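Local coordinates for SVS_variant_AS1 (PDB 6TJA), which probably catalyses, as an engineered variant of a reconstructed ancestral spiroviolene synthase, the metal-dependent cyclisation of geranylgeranyl diphosphate to the hydrocarbon spiroviolene, at residues E218-V223 with L274-L279; T54-F59 with L78-L83; A113-S118 with R148-H153; P11-P16 with L330-S335. One frame throughout, in Å; residues are numbered along the deposited sequence.

Interaction 1 (E218-V223 with L274-L279); sequences EMAIMV and LRFLEL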
loop_
_atom_site.group_PDB
_atom_site.type_symbol
_atom_site.label_atom_id
_atom_site.label_comp_id
_atom_site.label_asym_id
_atom_site.label_seq_id
_atom_site.Cartn_x
_atom_site.Cartn_y
_atom_site.Cartn_z
ATOM N N GLU A 218 -7.544 11.088 -6.851
ATOM C CA GLU A 218 -7.387 11.683 -5.507
ATOM C C GLU A 218 -8.487 12.733 -5.296
ATOM O O GLU A 218 -9.098 12.732 -4.228
ATOM C CB GLU A 218 -5.965 12.194 -5.356
ATOM C CG GLU A 218 -4.953 11.089 -5.118
ATOM C CD GLU A 218 -3.696 11.564 -4.416
ATOM O OE1 GLU A 218 -3.524 12.803 -4.317
ATOM O OE2 GLU A 218 -2.882 10.708 -3.969
ATOM N N MET A 219 -8.797 13.540 -6.308
ATOM C CA MET A 219 -9.765 14.641 -6.148
ATOM C C MET A 219 -11.138 14.029 -5.938
ATOM O O MET A 219 -11.888 14.505 -5.034
ATOM C CB MET A 219 -9.736 15.588 -7.348
ATOM C CG MET A 219 -8.527 16.503 -7.232
ATOM S SD MET A 219 -8.467 17.932 -8.276
ATOM C CE MET A 219 -7.767 17.185 -9.750
ATOM N N ALA A 220 -11.457 13.004 -6.721
ATOM C CA ALA A 220 -12.749 12.316 -6.592
ATOM C C ALA A 220 -12.862 11.815 -5.157
ATOM O O ALA A 220 -13.939 11.974 -4.537
ATOM C CB ALA A 220 -12.852 11.209 -7.598
ATOM N N ILE A 221 -11.779 11.211 -4.652
ATOM C CA ILE A 221 -11.725 10.583 -3.302
ATOM C C ILE A 221 -11.882 11.667 -2.238
ATOM O O ILE A 221 -12.645 11.446 -1.303
ATOM C CB ILE A 221 -10.445 9.754 -3.140
ATOM C CG1 ILE A 221 -10.530 8.498 -3.996
ATOM C CG2 ILE A 221 -10.157 9.403 -1.686
ATOM C CD1 ILE A 221 -9.209 7.772 -4.099
ATOM N N MET A 222 -11.234 12.812 -2.416
ATOM C CA MET A 222 -11.196 13.904 -1.425
ATOM C C MET A 222 -12.574 14.553 -1.354
ATOM O O MET A 222 -13.005 14.864 -0.252
ATOM C CB MET A 222 -10.133 14.942 -1.778
ATOM C CG MET A 222 -9.842 15.924 -0.627
ATOM S SD MET A 222 -9.034 15.132 0.808
ATOM C CE MET A 222 -7.351 15.327 0.271
ATOM N N VAL A 223 -13.279 14.707 -2.472
ATOM C CA VAL A 223 -14.642 15.311 -2.460
ATOM C C VAL A 223 -15.587 14.339 -1.750
ATOM O O VAL A 223 -16.336 14.806 -0.867
ATOM C CB VAL A 223 -15.154 15.673 -3.858
ATOM C CG1 VAL A 223 -16.608 16.139 -3.795
ATOM C CG2 VAL A 223 -14.267 16.717 -4.525
ATOM N N LEU A 274 -14.157 21.894 -8.355
ATOM C CA LEU A 274 -13.882 22.757 -9.540
ATOM C C LEU A 274 -12.560 22.367 -10.220
ATOM O O LEU A 274 -12.515 22.313 -11.460
ATOM C CB LEU A 274 -13.841 24.223 -9.105
ATOM C CG LEU A 274 -14.957 25.101 -9.669
ATOM C CD1 LEU A 274 -16.331 24.457 -9.530
ATOM C CD2 LEU A 274 -14.941 26.448 -8.976
ATOM N N ARG A 275 -11.500 22.135 -9.456
ATOM C CA ARG A 275 -10.246 21.693 -10.080
ATOM C C ARG A 275 -10.479 20.309 -10.712
ATOM O O ARG A 275 -10.035 20.111 -11.827
ATOM C CB ARG A 275 -9.093 21.733 -9.086
ATOM C CG ARG A 275 -7.801 21.207 -9.683
ATOM C CD ARG A 275 -7.380 21.899 -10.960
ATOM N NE ARG A 275 -6.156 21.291 -11.451
ATOM C CZ ARG A 275 -5.733 21.344 -12.706
ATOM N NH1 ARG A 275 -6.415 21.991 -13.627
ATOM N NH2 ARG A 275 -4.631 20.725 -13.047
ATOM N N PHE A 276 -11.221 19.435 -10.077
ATOM C CA PHE A 276 -11.498 18.145 -10.661
ATOM C C PHE A 276 -12.229 18.289 -12.010
ATOM O O PHE A 276 -11.884 17.660 -12.933
ATOM C CB PHE A 276 -12.258 17.242 -9.695
ATOM C CG PHE A 276 -12.881 16.048 -10.346
ATOM C CD1 PHE A 276 -14.048 16.160 -11.018
ATOM C CD2 PHE A 276 -12.291 14.815 -10.263
ATOM C CE1 PHE A 276 -14.593 15.100 -11.643
ATOM C CE2 PHE A 276 -12.845 13.741 -10.865
ATOM C CZ PHE A 276 -14.002 13.889 -11.563
ATOM N N LEU A 277 -13.219 19.149 -12.087
ATOM C CA LEU A 277 -13.952 19.358 -13.305
ATOM C C LEU A 277 -13.072 19.946 -14.392
ATOM O O LEU A 277 -13.156 19.557 -15.525
ATOM C CB LEU A 277 -15.178 20.225 -13.070
ATOM C CG LEU A 277 -16.210 19.675 -12.120
ATOM C CD1 LEU A 277 -17.127 20.750 -11.655
ATOM C CD2 LEU A 277 -16.953 18.498 -12.667
ATOM N N GLU A 278 -12.241 20.890 -14.003
ATOM C CA GLU A 278 -11.327 21.513 -14.918
ATOM C C GLU A 278 -10.331 20.496 -15.464
ATOM O O GLU A 278 -10.221 20.362 -16.640
ATOM C CB GLU A 278 -10.678 22.750 -14.305
ATOM C CG GLU A 278 -9.522 23.302 -15.089
ATOM C CD GLU A 278 -8.808 24.464 -14.420
ATOM O OE1 GLU A 278 -8.200 24.316 -13.364
ATOM O OE2 GLU A 278 -8.831 25.551 -14.968
ATOM N N LEU A 279 -9.663 19.738 -14.612
ATOM C CA LEU A 279 -8.693 18.718 -15.118
ATOM C C LEU A 279 -9.432 17.651 -15.946
ATOM O O LEU A 279 -8.888 17.151 -16.940
ATOM C CB LEU A 279 -7.958 18.108 -13.929
ATOM C CG LEU A 279 -6.868 17.103 -14.291
ATOM C CD1 LEU A 279 -5.933 17.639 -15.368
ATOM C CD2 LEU A 279 -6.077 16.731 -13.068
#
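The F276 ring turns an edge toward M219, whose CB lies near the ring plane, while A220 brings its methyl CB to 4.1 Å from F276 CE2. The other flat group, the guanidinium of R275, has L279 CB over the centre of one face and the carboxylate of E278 at its edge, in plane. Between the two, the side chain of M219 reaches across the gap from helix 211-231 to helix 258-283; the axes of the two segments are 9.7 Å apart and roughly antiparallel, at 152°. M219 bends at its third torsion (chi3 -85°), which lays the sulfur beside segment 274-279: SD is 3.6 Å from R275 CG, and the methyl CE ends 3.8 Å from L279 CD2. A flexible, unbranched thioether suits this groove between an arginine stem and two apolar side chains, and A220 is small enough to let the phenyl ring in beside it. R275 NH1 pairs with E278 OE1 at 2.9 Å, NH2 with D356, and NE with W353 O. A leucine in place of R275 would probably leave D356 and E278 without their cationic mate and release the tie to the C-terminal segment. The arginine thus divides its labour: aliphatic stem packed against sulfur, charged head spent on acids and a carbonyl, so its buried charge is likely to be well compensated.

Interaction 2 (T54-F59 with L78-L83); sequences THSADF and LFVYWL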
loop_
_atom_site.group_PDB
_atom_site.type_symbol
_atom_site.label_atom_id
_atom_site.label_comp_id
_atom_site.label_asym_id
_atom_site.label_seq_id
_atom_site.Cartn_x
_atom_site.Cartn_y
_atom_site.Cartn_z
ATOM N N THR A 54 -27.145 -0.191 5.513
ATOM C CA THR A 54 -26.215 0.702 4.760
ATOM C C THR A 54 -26.721 0.884 3.318
ATOM O O THR A 54 -26.448 1.953 2.776
ATOM C CB THR A 54 -24.760 0.219 4.729
ATOM O OG1 THR A 54 -24.687 -1.037 4.042
ATOM C CG2 THR A 54 -24.161 0.138 6.119
ATOM N N HIS A 55 -27.450 -0.092 2.757
ATOM C CA HIS A 55 -27.850 -0.168 1.327
ATOM C C HIS A 55 -26.606 0.027 0.469
ATOM O O HIS A 55 -26.580 0.956 -0.346
ATOM C CB HIS A 55 -28.903 0.882 0.952
ATOM C CG HIS A 55 -30.140 0.813 1.769
ATOM N ND1 HIS A 55 -31.138 -0.101 1.507
ATOM C CD2 HIS A 55 -30.525 1.519 2.852
ATOM C CE1 HIS A 55 -32.102 0.050 2.386
ATOM N NE2 HIS A 55 -31.748 1.038 3.228
ATOM N N SER A 56 -25.586 -0.797 0.674
ATOM C CA SER A 56 -24.311 -0.617 -0.044
ATOM C C SER A 56 -24.485 -1.011 -1.515
ATOM O O SER A 56 -23.720 -0.513 -2.341
ATOM C CB SER A 56 -23.215 -1.333 0.654
ATOM O OG SER A 56 -23.010 -0.727 1.925
ATOM N N ALA A 57 -25.480 -1.826 -1.864
ATOM C CA ALA A 57 -25.731 -2.217 -3.274
ATOM C C ALA A 57 -26.300 -1.009 -4.019
ATOM O O ALA A 57 -25.833 -0.715 -5.105
ATOM C CB ALA A 57 -26.638 -3.416 -3.343
ATOM N N ASP A 58 -27.162 -0.242 -3.375
ATOM C CA ASP A 58 -27.664 1.048 -3.912
ATOM C C ASP A 58 -26.456 1.970 -4.139
ATOM O O ASP A 58 -26.353 2.605 -5.205
ATOM C CB ASP A 58 -28.698 1.678 -2.964
ATOM C CG ASP A 58 -29.485 2.834 -3.567
ATOM O OD1 ASP A 58 -30.515 2.546 -4.249
ATOM O OD2 ASP A 58 -29.067 4.007 -3.367
ATOM N N PHE A 59 -25.584 2.057 -3.136
ATOM C CA PHE A 59 -24.370 2.907 -3.161
ATOM C C PHE A 59 -23.553 2.559 -4.411
ATOM O O PHE A 59 -23.354 3.452 -5.217
ATOM C CB PHE A 59 -23.596 2.755 -1.853
ATOM C CG PHE A 59 -22.306 3.515 -1.797
ATOM C CD1 PHE A 59 -22.287 4.818 -1.354
ATOM C CD2 PHE A 59 -21.118 2.914 -2.174
ATOM C CE1 PHE A 59 -21.089 5.516 -1.290
ATOM C CE2 PHE A 59 -19.921 3.606 -2.084
ATOM C CZ PHE A 59 -19.912 4.915 -1.664
ATOM N N LEU A 78 -20.427 -6.173 -2.396
ATOM C CA LEU A 78 -20.102 -6.901 -1.131
ATOM C C LEU A 78 -18.975 -6.189 -0.374
ATOM O O LEU A 78 -19.098 -5.988 0.854
ATOM C CB LEU A 78 -19.714 -8.343 -1.466
ATOM C CG LEU A 78 -20.839 -9.194 -2.059
ATOM C CD1 LEU A 78 -20.402 -10.639 -2.159
ATOM C CD2 LEU A 78 -22.105 -9.081 -1.226
ATOM N N PHE A 79 -17.896 -5.815 -1.056
ATOM C CA PHE A 79 -16.771 -5.136 -0.370
ATOM C C PHE A 79 -17.265 -3.833 0.239
ATOM O O PHE A 79 -16.678 -3.407 1.219
ATOM C CB PHE A 79 -15.574 -4.813 -1.258
ATOM C CG PHE A 79 -14.520 -4.054 -0.490
ATOM C CD1 PHE A 79 -13.749 -4.696 0.469
ATOM C CD2 PHE A 79 -14.330 -2.701 -0.686
ATOM C CE1 PHE A 79 -12.769 -4.013 1.179
ATOM C CE2 PHE A 79 -13.414 -2.003 0.093
ATOM C CZ PHE A 79 -12.639 -2.664 1.024
ATOM N N VAL A 80 -18.260 -3.171 -0.346
ATOM C CA VAL A 80 -18.740 -1.892 0.263
ATOM C C VAL A 80 -19.459 -2.220 1.578
ATOM O O VAL A 80 -19.257 -1.431 2.550
ATOM C CB VAL A 80 -19.621 -1.043 -0.660
ATOM C CG1 VAL A 80 -20.193 0.159 0.101
ATOM C CG2 VAL A 80 -18.852 -0.589 -1.888
ATOM N N TYR A 81 -20.230 -3.322 1.629
ATOM C CA TYR A 81 -20.874 -3.800 2.890
ATOM C C TYR A 81 -19.774 -4.094 3.924
ATOM O O TYR A 81 -19.819 -3.612 5.099
ATOM C CB TYR A 81 -21.757 -5.029 2.652
ATOM C CG TYR A 81 -23.090 -4.735 2.007
ATOM C CD1 TYR A 81 -24.113 -4.143 2.722
ATOM C CD2 TYR A 81 -23.331 -5.039 0.680
ATOM C CE1 TYR A 81 -25.342 -3.860 2.135
ATOM C CE2 TYR A 81 -24.559 -4.795 0.091
ATOM C CZ TYR A 81 -25.563 -4.193 0.818
ATOM O OH TYR A 81 -26.739 -3.905 0.230
ATOM N N TRP A 82 -18.821 -4.912 3.501
ATOM C CA TRP A 82 -17.667 -5.347 4.314
ATOM C C TRP A 82 -16.986 -4.128 4.907
ATOM O O TRP A 82 -16.728 -4.143 6.090
ATOM C CB TRP A 82 -16.677 -6.141 3.473
ATOM C CG TRP A 82 -15.594 -6.719 4.314
ATOM C CD1 TRP A 82 -15.590 -7.921 4.965
ATOM C CD2 TRP A 82 -14.352 -6.085 4.621
ATOM N NE1 TRP A 82 -14.406 -8.095 5.619
ATOM C CE2 TRP A 82 -13.640 -6.971 5.450
ATOM C CE3 TRP A 82 -13.773 -4.867 4.266
ATOM C CZ2 TRP A 82 -12.369 -6.661 5.922
ATOM C CZ3 TRP A 82 -12.533 -4.553 4.765
ATOM C CH2 TRP A 82 -11.836 -5.443 5.570
ATOM N N LEU A 83 -16.704 -3.129 4.080
ATOM C CA LEU A 83 -15.989 -1.906 4.484
ATOM C C LEU A 83 -16.791 -1.200 5.568
ATOM O O LEU A 83 -16.184 -0.845 6.585
ATOM C CB LEU A 83 -15.765 -0.995 3.277
ATOM C CG LEU A 83 -15.119 0.362 3.574
ATOM C CD1 LEU A 83 -13.611 0.237 3.707
ATOM C CD2 LEU A 83 -15.484 1.333 2.471
#
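Y81 of helix 70-91 slides its ring under the first turn of helix 56-61, in a buried, mainly apolar contact with one weak polar bond. S56 CB stands over the middle of the Y81 ring, 3.4 Å from its centroid and 3° off the normal, a nearly ideal CH-pi contact. Beyond the ring, Y81 OH takes a weak hydrogen bond from A57 N (3.2 Å), an N-H of the helix start. Y81 CG lies anti to its carbonyl carbon (chi1 -76°), a turn that sends the ring outward from its helix to S56. V80 fills the neighbouring position: its CG1 presses on S56 CB at a tight 3.4 Å and meets F59 CD2 at 3.7 Å. A serine suits this spot because it is slim enough to sit on a ring, while its OG turns aside to donate to T54 OG1 (2.7 Å), which is itself bonded to V51 O. H55, at the N-cap position with positive phi (51°), makes the kink between helices 45-52 and 56-61. Helix 25-38 also packs against Y81, through A32 and I36. The short helix 56-61 packed on helix 70-91, which carries an aspartate-rich sequence, is consistent with the all-alpha class I terpene synthase fold.

Interaction 3 (A113-S118 with R148-H153); sequences ALEAPS and RFVHAH
L114 and H153 each set CG anti to the backbone N (chi1 177° and -165°), a setting that extends the two side chains toward each other until the leucine methyl CD2 lies over one face of the H153 imidazole. It sits toward the rim of the ring, 3.3 Å from CG and 3.5 Å from the ring centroid, a CH-pi contact. The same branched end serves two further neighbours: CD2 touches F149 CE2 at 4.1 Å, oblique to that ring, and CG lies 4.1 Å from V150 CG2, where the two side chains run antiparallel, flank to flank. A leucine suits this place because its forked tip can touch an imidazole, a phenyl ring and a valine at once.

The other methyl of V150, CG1, packs against the carboxylate end of E115, 3.3 Å from CD, a close fit for an apolar group against an acid. The polar atoms are cared for nearby: E115 OE1 forms a salt bridge with R147, and E115 OE2 accepts from Q111 NE2. Q111 also takes H153 ND1 on its OE1, so one glutamine steadies both the glutamate and the imidazole. Just beyond, H151 stacks on H151 of the second subunit. Because Q111 and R147 satisfy the buried carboxylate and Q111 takes ND1, methyl groups can pack directly on both polar side chains, and the bond at ND1 probably limits rotation of the imidazole facing L114.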
loop_
_atom_site.group_PDB
_atom_site.type_symbol
_atom_site.label_atom_id
_atom_site.label_comp_id
_atom_site.label_asym_id
_atom_site.label_seq_id
_atom_site.Cartn_x
_atom_site.Cartn_y
_atom_site.Cartn_z
ATOM N N ALA A 113 -4.354 -11.589 4.425
ATOM C CA ALA A 113 -5.504 -12.445 4.036
ATOM C C ALA A 113 -6.021 -12.075 2.644
ATOM O O ALA A 113 -6.432 -12.998 1.888
ATOM C CB ALA A 113 -6.599 -12.317 5.064
ATOM N N LEU A 114 -6.032 -10.776 2.324
ATOM C CA LEU A 114 -6.500 -10.252 1.011
ATOM C C LEU A 114 -5.541 -10.712 -0.098
ATOM O O LEU A 114 -6.029 -10.977 -1.190
ATOM C CB LEU A 114 -6.587 -8.724 1.072
ATOM C CG LEU A 114 -6.985 -8.031 -0.226
ATOM C CD1 LEU A 114 -8.337 -8.542 -0.746
ATOM C CD2 LEU A 114 -7.024 -6.514 -0.036
ATOM N N GLU A 115 -4.240 -10.795 0.199
ATOM C CA GLU A 115 -3.165 -11.076 -0.783
ATOM C C GLU A 115 -2.836 -12.574 -0.848
ATOM O O GLU A 115 -2.293 -12.986 -1.864
ATOM C CB GLU A 115 -1.895 -10.311 -0.406
ATOM C CG GLU A 115 -2.105 -8.815 -0.467
ATOM C CD GLU A 115 -0.879 -7.926 -0.445
ATOM O OE1 GLU A 115 0.093 -8.230 -1.169
ATOM O OE2 GLU A 115 -0.944 -6.880 0.250
ATOM N N ALA A 116 -3.160 -13.317 0.182
ATOM C CA ALA A 116 -2.858 -14.722 0.266
ATOM C C ALA A 116 -4.064 -15.542 0.632
ATOM O O ALA A 116 -4.501 -15.506 1.726
ATOM C CB ALA A 116 -1.776 -14.925 1.285
ATOM N N PRO A 117 -4.584 -16.300 -0.305
ATOM C CA PRO A 117 -5.750 -17.160 -0.140
ATOM C C PRO A 117 -5.535 -18.283 0.847
ATOM O O PRO A 117 -6.483 -18.734 1.404
ATOM C CB PRO A 117 -5.989 -17.712 -1.538
ATOM C CG PRO A 117 -5.258 -16.841 -2.430
ATOM C CD PRO A 117 -4.101 -16.294 -1.680
ATOM N N SER A 118 -4.301 -18.693 1.057
ATOM C CA SER A 118 -3.970 -19.777 2.025
ATOM C C SER A 118 -4.021 -19.251 3.470
ATOM O O SER A 118 -4.086 -20.064 4.410
ATOM C CB SER A 118 -2.642 -20.418 1.704
ATOM O OG SER A 118 -1.599 -19.457 1.612
ATOM N N ARG A 148 -4.149 -3.569 -8.170
ATOM C CA ARG A 148 -4.600 -2.170 -8.016
ATOM C C ARG A 148 -5.520 -2.116 -6.793
ATOM O O ARG A 148 -5.340 -1.180 -5.994
ATOM C CB ARG A 148 -5.251 -1.651 -9.302
ATOM C CG ARG A 148 -4.279 -1.500 -10.467
ATOM C CD ARG A 148 -4.972 -1.106 -11.762
ATOM N NE ARG A 148 -4.049 -0.997 -12.879
ATOM C CZ ARG A 148 -4.373 -0.645 -14.132
ATOM N NH1 ARG A 148 -5.614 -0.316 -14.454
ATOM N NH2 ARG A 148 -3.436 -0.578 -15.055
ATOM N N PHE A 149 -6.394 -3.116 -6.609
ATOM C CA PHE A 149 -7.363 -3.138 -5.477
ATOM C C PHE A 149 -6.615 -3.376 -4.149
ATOM O O PHE A 149 -6.848 -2.630 -3.150
ATOM C CB PHE A 149 -8.491 -4.153 -5.673
ATOM C CG PHE A 149 -9.421 -4.173 -4.488
ATOM C CD1 PHE A 149 -10.362 -3.173 -4.314
ATOM C CD2 PHE A 149 -9.281 -5.129 -3.486
ATOM C CE1 PHE A 149 -11.161 -3.134 -3.176
ATOM C CE2 PHE A 149 -10.087 -5.093 -2.354
ATOM C CZ PHE A 149 -11.022 -4.101 -2.205
ATOM N N VAL A 150 -5.717 -4.366 -4.158
ATOM C CA VAL A 150 -4.913 -4.772 -2.980
ATOM C C VAL A 150 -4.172 -3.533 -2.469
ATOM O O VAL A 150 -4.139 -3.312 -1.245
ATOM C CB VAL A 150 -3.946 -5.916 -3.340
ATOM C CG1 VAL A 150 -2.848 -6.070 -2.310
ATOM C CG2 VAL A 150 -4.671 -7.233 -3.558
ATOM N N HIS A 151 -3.555 -2.776 -3.365
ATOM C CA HIS A 151 -2.696 -1.616 -3.005
ATOM C C HIS A 151 -3.572 -0.468 -2.474
ATOM O O HIS A 151 -3.134 0.250 -1.572
ATOM C CB HIS A 151 -1.847 -1.205 -4.218
ATOM C CG HIS A 151 -0.708 -2.110 -4.501
ATOM N ND1 HIS A 151 0.067 -2.657 -3.488
ATOM C CD2 HIS A 151 -0.166 -2.533 -5.656
ATOM C CE1 HIS A 151 1.003 -3.421 -4.028
ATOM N NE2 HIS A 151 0.892 -3.348 -5.353
ATOM N N ALA A 152 -4.750 -0.271 -3.048
ATOM C CA ALA A 152 -5.722 0.757 -2.608
ATOM C C ALA A 152 -6.165 0.423 -1.177
ATOM O O ALA A 152 -6.263 1.367 -0.335
ATOM C CB ALA A 152 -6.908 0.831 -3.553
ATOM N N HIS A 153 -6.357 -0.863 -0.927
ATOM C CA HIS A 153 -6.747 -1.419 0.335
ATOM C C HIS A 153 -5.733 -1.171 1.444
ATOM O O HIS A 153 -6.093 -0.790 2.503
ATOM C CB HIS A 153 -7.004 -2.894 0.158
ATOM C CG HIS A 153 -7.738 -3.542 1.277
ATOM N ND1 HIS A 153 -7.106 -4.065 2.373
ATOM C CD2 HIS A 153 -9.043 -3.840 1.423
ATOM C CE1 HIS A 153 -7.991 -4.634 3.155
ATOM N NE2 HIS A 153 -9.171 -4.515 2.600
#

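Interaction 4 (P11-P16 with L330-S335); sequences PPIYCP and LTWAES
I13 and A333 meet where the irregular, extended segments P12-C15 and T331-S335 run 68° apart from end to end, joined by a hydrogen bond from A333 N to I13 O (3.0 Å, 147° at the hydrogen) whose donor stands above the carbonyl plane. A water completes the link, accepting from C15 N at 2.6 Å and donating to A333 O. W332 lies alongside I13: the edge of its indole at CE3 nears I13 O (3.4 Å), and CZ3 reaches C15 CB at 3.8 Å. A broad ring suits this site, since its long benzo edge can touch both I13 and C15 while R303 makes a cation-pi contact with it. A333 is small, which lets the two backbones close in, its methyl 3.6 Å from P12 O. Y14, with CG anti to the backbone N (chi1 -176°), sends its ring alongside E334 and S335; CE1 points an edge at E334 O (3.5 Å), and P16 CD covers the middle of one face. Trading Y14 for a serine would probably open a gap beside E334 and S335 and leave the P16 ring without its aromatic platform. The N-terminal segment and the 330-335 loop are thus held together by one backbone hydrogen bond, one bridging water, apolar contacts and ring edges facing carbonyl oxygens.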
loop_
_atom_site.group_PDB
_atom_site.type_symbol
_atom_site.label_atom_id
_atom_site.label_comp_id
_atom_site.label_asym_id
_atom_site.label_seq_id
_atom_site.Cartn_x
_atom_site.Cartn_y
_atom_site.Cartn_z
ATOM N N PRO A 11 -25.561 24.209 4.073
ATOM C CA PRO A 11 -25.830 24.625 2.692
ATOM C C PRO A 11 -26.020 23.402 1.788
ATOM O O PRO A 11 -25.478 22.333 2.074
ATOM C CB PRO A 11 -24.592 25.467 2.318
ATOM C CG PRO A 11 -23.479 24.938 3.211
ATOM C CD PRO A 11 -24.167 24.465 4.479
ATOM N N PRO A 12 -26.793 23.491 0.678
ATOM C CA PRO A 12 -26.968 22.345 -0.216
ATOM C C PRO A 12 -25.639 22.068 -0.945
ATOM O O PRO A 12 -24.814 22.954 -1.025
ATOM C CB PRO A 12 -28.115 22.758 -1.157
ATOM C CG PRO A 12 -28.083 24.279 -1.153
ATOM C CD PRO A 12 -27.462 24.697 0.170
ATOM N N ILE A 13 -25.446 20.832 -1.405
ATOM C CA ILE A 13 -24.178 20.338 -2.015
ATOM C C ILE A 13 -24.093 20.816 -3.472
ATOM O O ILE A 13 -25.106 20.636 -4.204
ATOM C CB ILE A 13 -24.121 18.805 -1.917
ATOM C CG1 ILE A 13 -24.298 18.348 -0.467
ATOM C CG2 ILE A 13 -22.831 18.268 -2.537
ATOM C CD1 ILE A 13 -24.460 16.849 -0.311
ATOM N N TYR A 14 -22.955 21.409 -3.869
ATOM C CA TYR A 14 -22.559 21.661 -5.284
ATOM C C TYR A 14 -22.139 20.316 -5.895
ATOM O O TYR A 14 -21.157 19.732 -5.440
ATOM C CB TYR A 14 -21.420 22.690 -5.390
ATOM C CG TYR A 14 -21.054 23.043 -6.811
ATOM C CD1 TYR A 14 -22.013 23.559 -7.666
ATOM C CD2 TYR A 14 -19.785 22.813 -7.336
ATOM C CE1 TYR A 14 -21.725 23.860 -8.989
ATOM C CE2 TYR A 14 -19.484 23.099 -8.667
ATOM C CZ TYR A 14 -20.459 23.632 -9.494
ATOM O OH TYR A 14 -20.236 23.943 -10.813
ATOM N N CYS A 15 -22.903 19.769 -6.832
ATOM C CA CYS A 15 -22.538 18.485 -7.482
ATOM C C CYS A 15 -23.195 18.358 -8.849
ATOM O O CYS A 15 -24.073 17.509 -9.040
ATOM C CB CYS A 15 -22.915 17.278 -6.639
ATOM S SG CYS A 15 -21.937 15.816 -7.081
ATOM N N PRO A 16 -22.724 19.134 -9.798
ATOM C CA PRO A 16 -23.279 19.076 -11.138
ATOM C C PRO A 16 -22.688 17.922 -11.918
ATOM O O PRO A 16 -22.052 18.146 -12.884
ATOM C CB PRO A 16 -22.864 20.406 -11.720
ATOM C CG PRO A 16 -21.599 20.711 -11.033
ATOM C CD PRO A 16 -21.715 20.186 -9.662
ATOM N N LEU A 330 -34.481 15.967 -4.165
ATOM C CA LEU A 330 -33.269 16.575 -3.556
ATOM C C LEU A 330 -33.040 17.954 -4.181
ATOM O O LEU A 330 -33.278 18.105 -5.410
ATOM C CB LEU A 330 -32.053 15.679 -3.808
ATOM C CG LEU A 330 -32.109 14.273 -3.216
ATOM C CD1 LEU A 330 -30.871 13.493 -3.615
ATOM C CD2 LEU A 330 -32.267 14.303 -1.699
ATOM N N THR A 331 -32.593 18.914 -3.367
ATOM C CA THR A 331 -32.070 20.237 -3.806
ATOM C C THR A 331 -30.535 20.170 -3.849
ATOM O O THR A 331 -29.918 19.677 -2.897
ATOM C CB THR A 331 -32.605 21.374 -2.922
ATOM O OG1 THR A 331 -32.318 21.077 -1.553
ATOM C CG2 THR A 331 -34.095 21.597 -3.097
ATOM N N TRP A 332 -29.957 20.660 -4.936
ATOM C CA TRP A 332 -28.501 20.880 -5.112
ATOM C C TRP A 332 -28.200 22.368 -5.284
ATOM O O TRP A 332 -29.035 23.050 -5.888
ATOM C CB TRP A 332 -28.024 20.103 -6.329
ATOM C CG TRP A 332 -28.386 18.662 -6.226
ATOM C CD1 TRP A 332 -29.534 18.087 -6.679
ATOM C CD2 TRP A 332 -27.609 17.621 -5.609
ATOM N NE1 TRP A 332 -29.524 16.754 -6.382
ATOM C CE2 TRP A 332 -28.357 16.433 -5.738
ATOM C CE3 TRP A 332 -26.353 17.565 -4.997
ATOM C CZ2 TRP A 332 -27.894 15.206 -5.261
ATOM C CZ3 TRP A 332 -25.904 16.357 -4.511
ATOM C CH2 TRP A 332 -26.661 15.192 -4.643
ATOM N N ALA A 333 -27.012 22.804 -4.833
ATOM C CA ALA A 333 -26.431 24.140 -5.113
ATOM C C ALA A 333 -26.149 24.224 -6.608
ATOM O O ALA A 333 -25.564 23.269 -7.135
ATOM C CB ALA A 333 -25.164 24.374 -4.320
ATOM N N GLU A 334 -26.491 25.349 -7.227
ATOM C CA GLU A 334 -26.315 25.599 -8.674
ATOM C C GLU A 334 -24.899 26.132 -8.936
ATOM O O GLU A 334 -24.360 25.859 -10.030
ATOM C CB GLU A 334 -27.413 26.561 -9.133
ATOM C CG GLU A 334 -27.403 26.842 -10.620
ATOM C CD GLU A 334 -28.498 27.807 -11.034
ATOM O OE1 GLU A 334 -29.492 27.931 -10.268
ATOM O OE2 GLU A 334 -28.354 28.439 -12.109
ATOM N N SER A 335 -24.310 26.845 -7.975
ATOM C CA SER A 335 -22.954 27.458 -8.074
ATOM C C SER A 335 -22.060 26.935 -6.958
ATOM O O SER A 335 -22.553 26.608 -5.877
ATOM C CB SER A 335 -23.030 28.965 -7.985
ATOM O OG SER A 335 -24.088 29.479 -8.775
HETATM O O HOH W 1 -25.026 20.744 -8.024
#

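Interactions 1 and 4 adjoin, with centres 16 Å apart and L274 CD1 packed 3.5 Å from Y14 CE2, so helix 258-283 joins the helix pair to the crossing of segments 11-16 and 330-335. Interactions 2 and 3 form the other group, centres 18 Å apart: CE1 of the engineered F79 lies 3.7 Å from H153 CD2 and also meets F149. Interactions 1 and 2 lie on opposite sides of the chain's centre, 23 Å apart, and interactions 3 and 4 are 37 Å apart. Helix 70-91, in interaction 2, carries an aspartate-rich sequence and helix 211-231, in interaction 1, the start of an NSE-like one, consistent with the metal-binding motifs of class I terpene synthases.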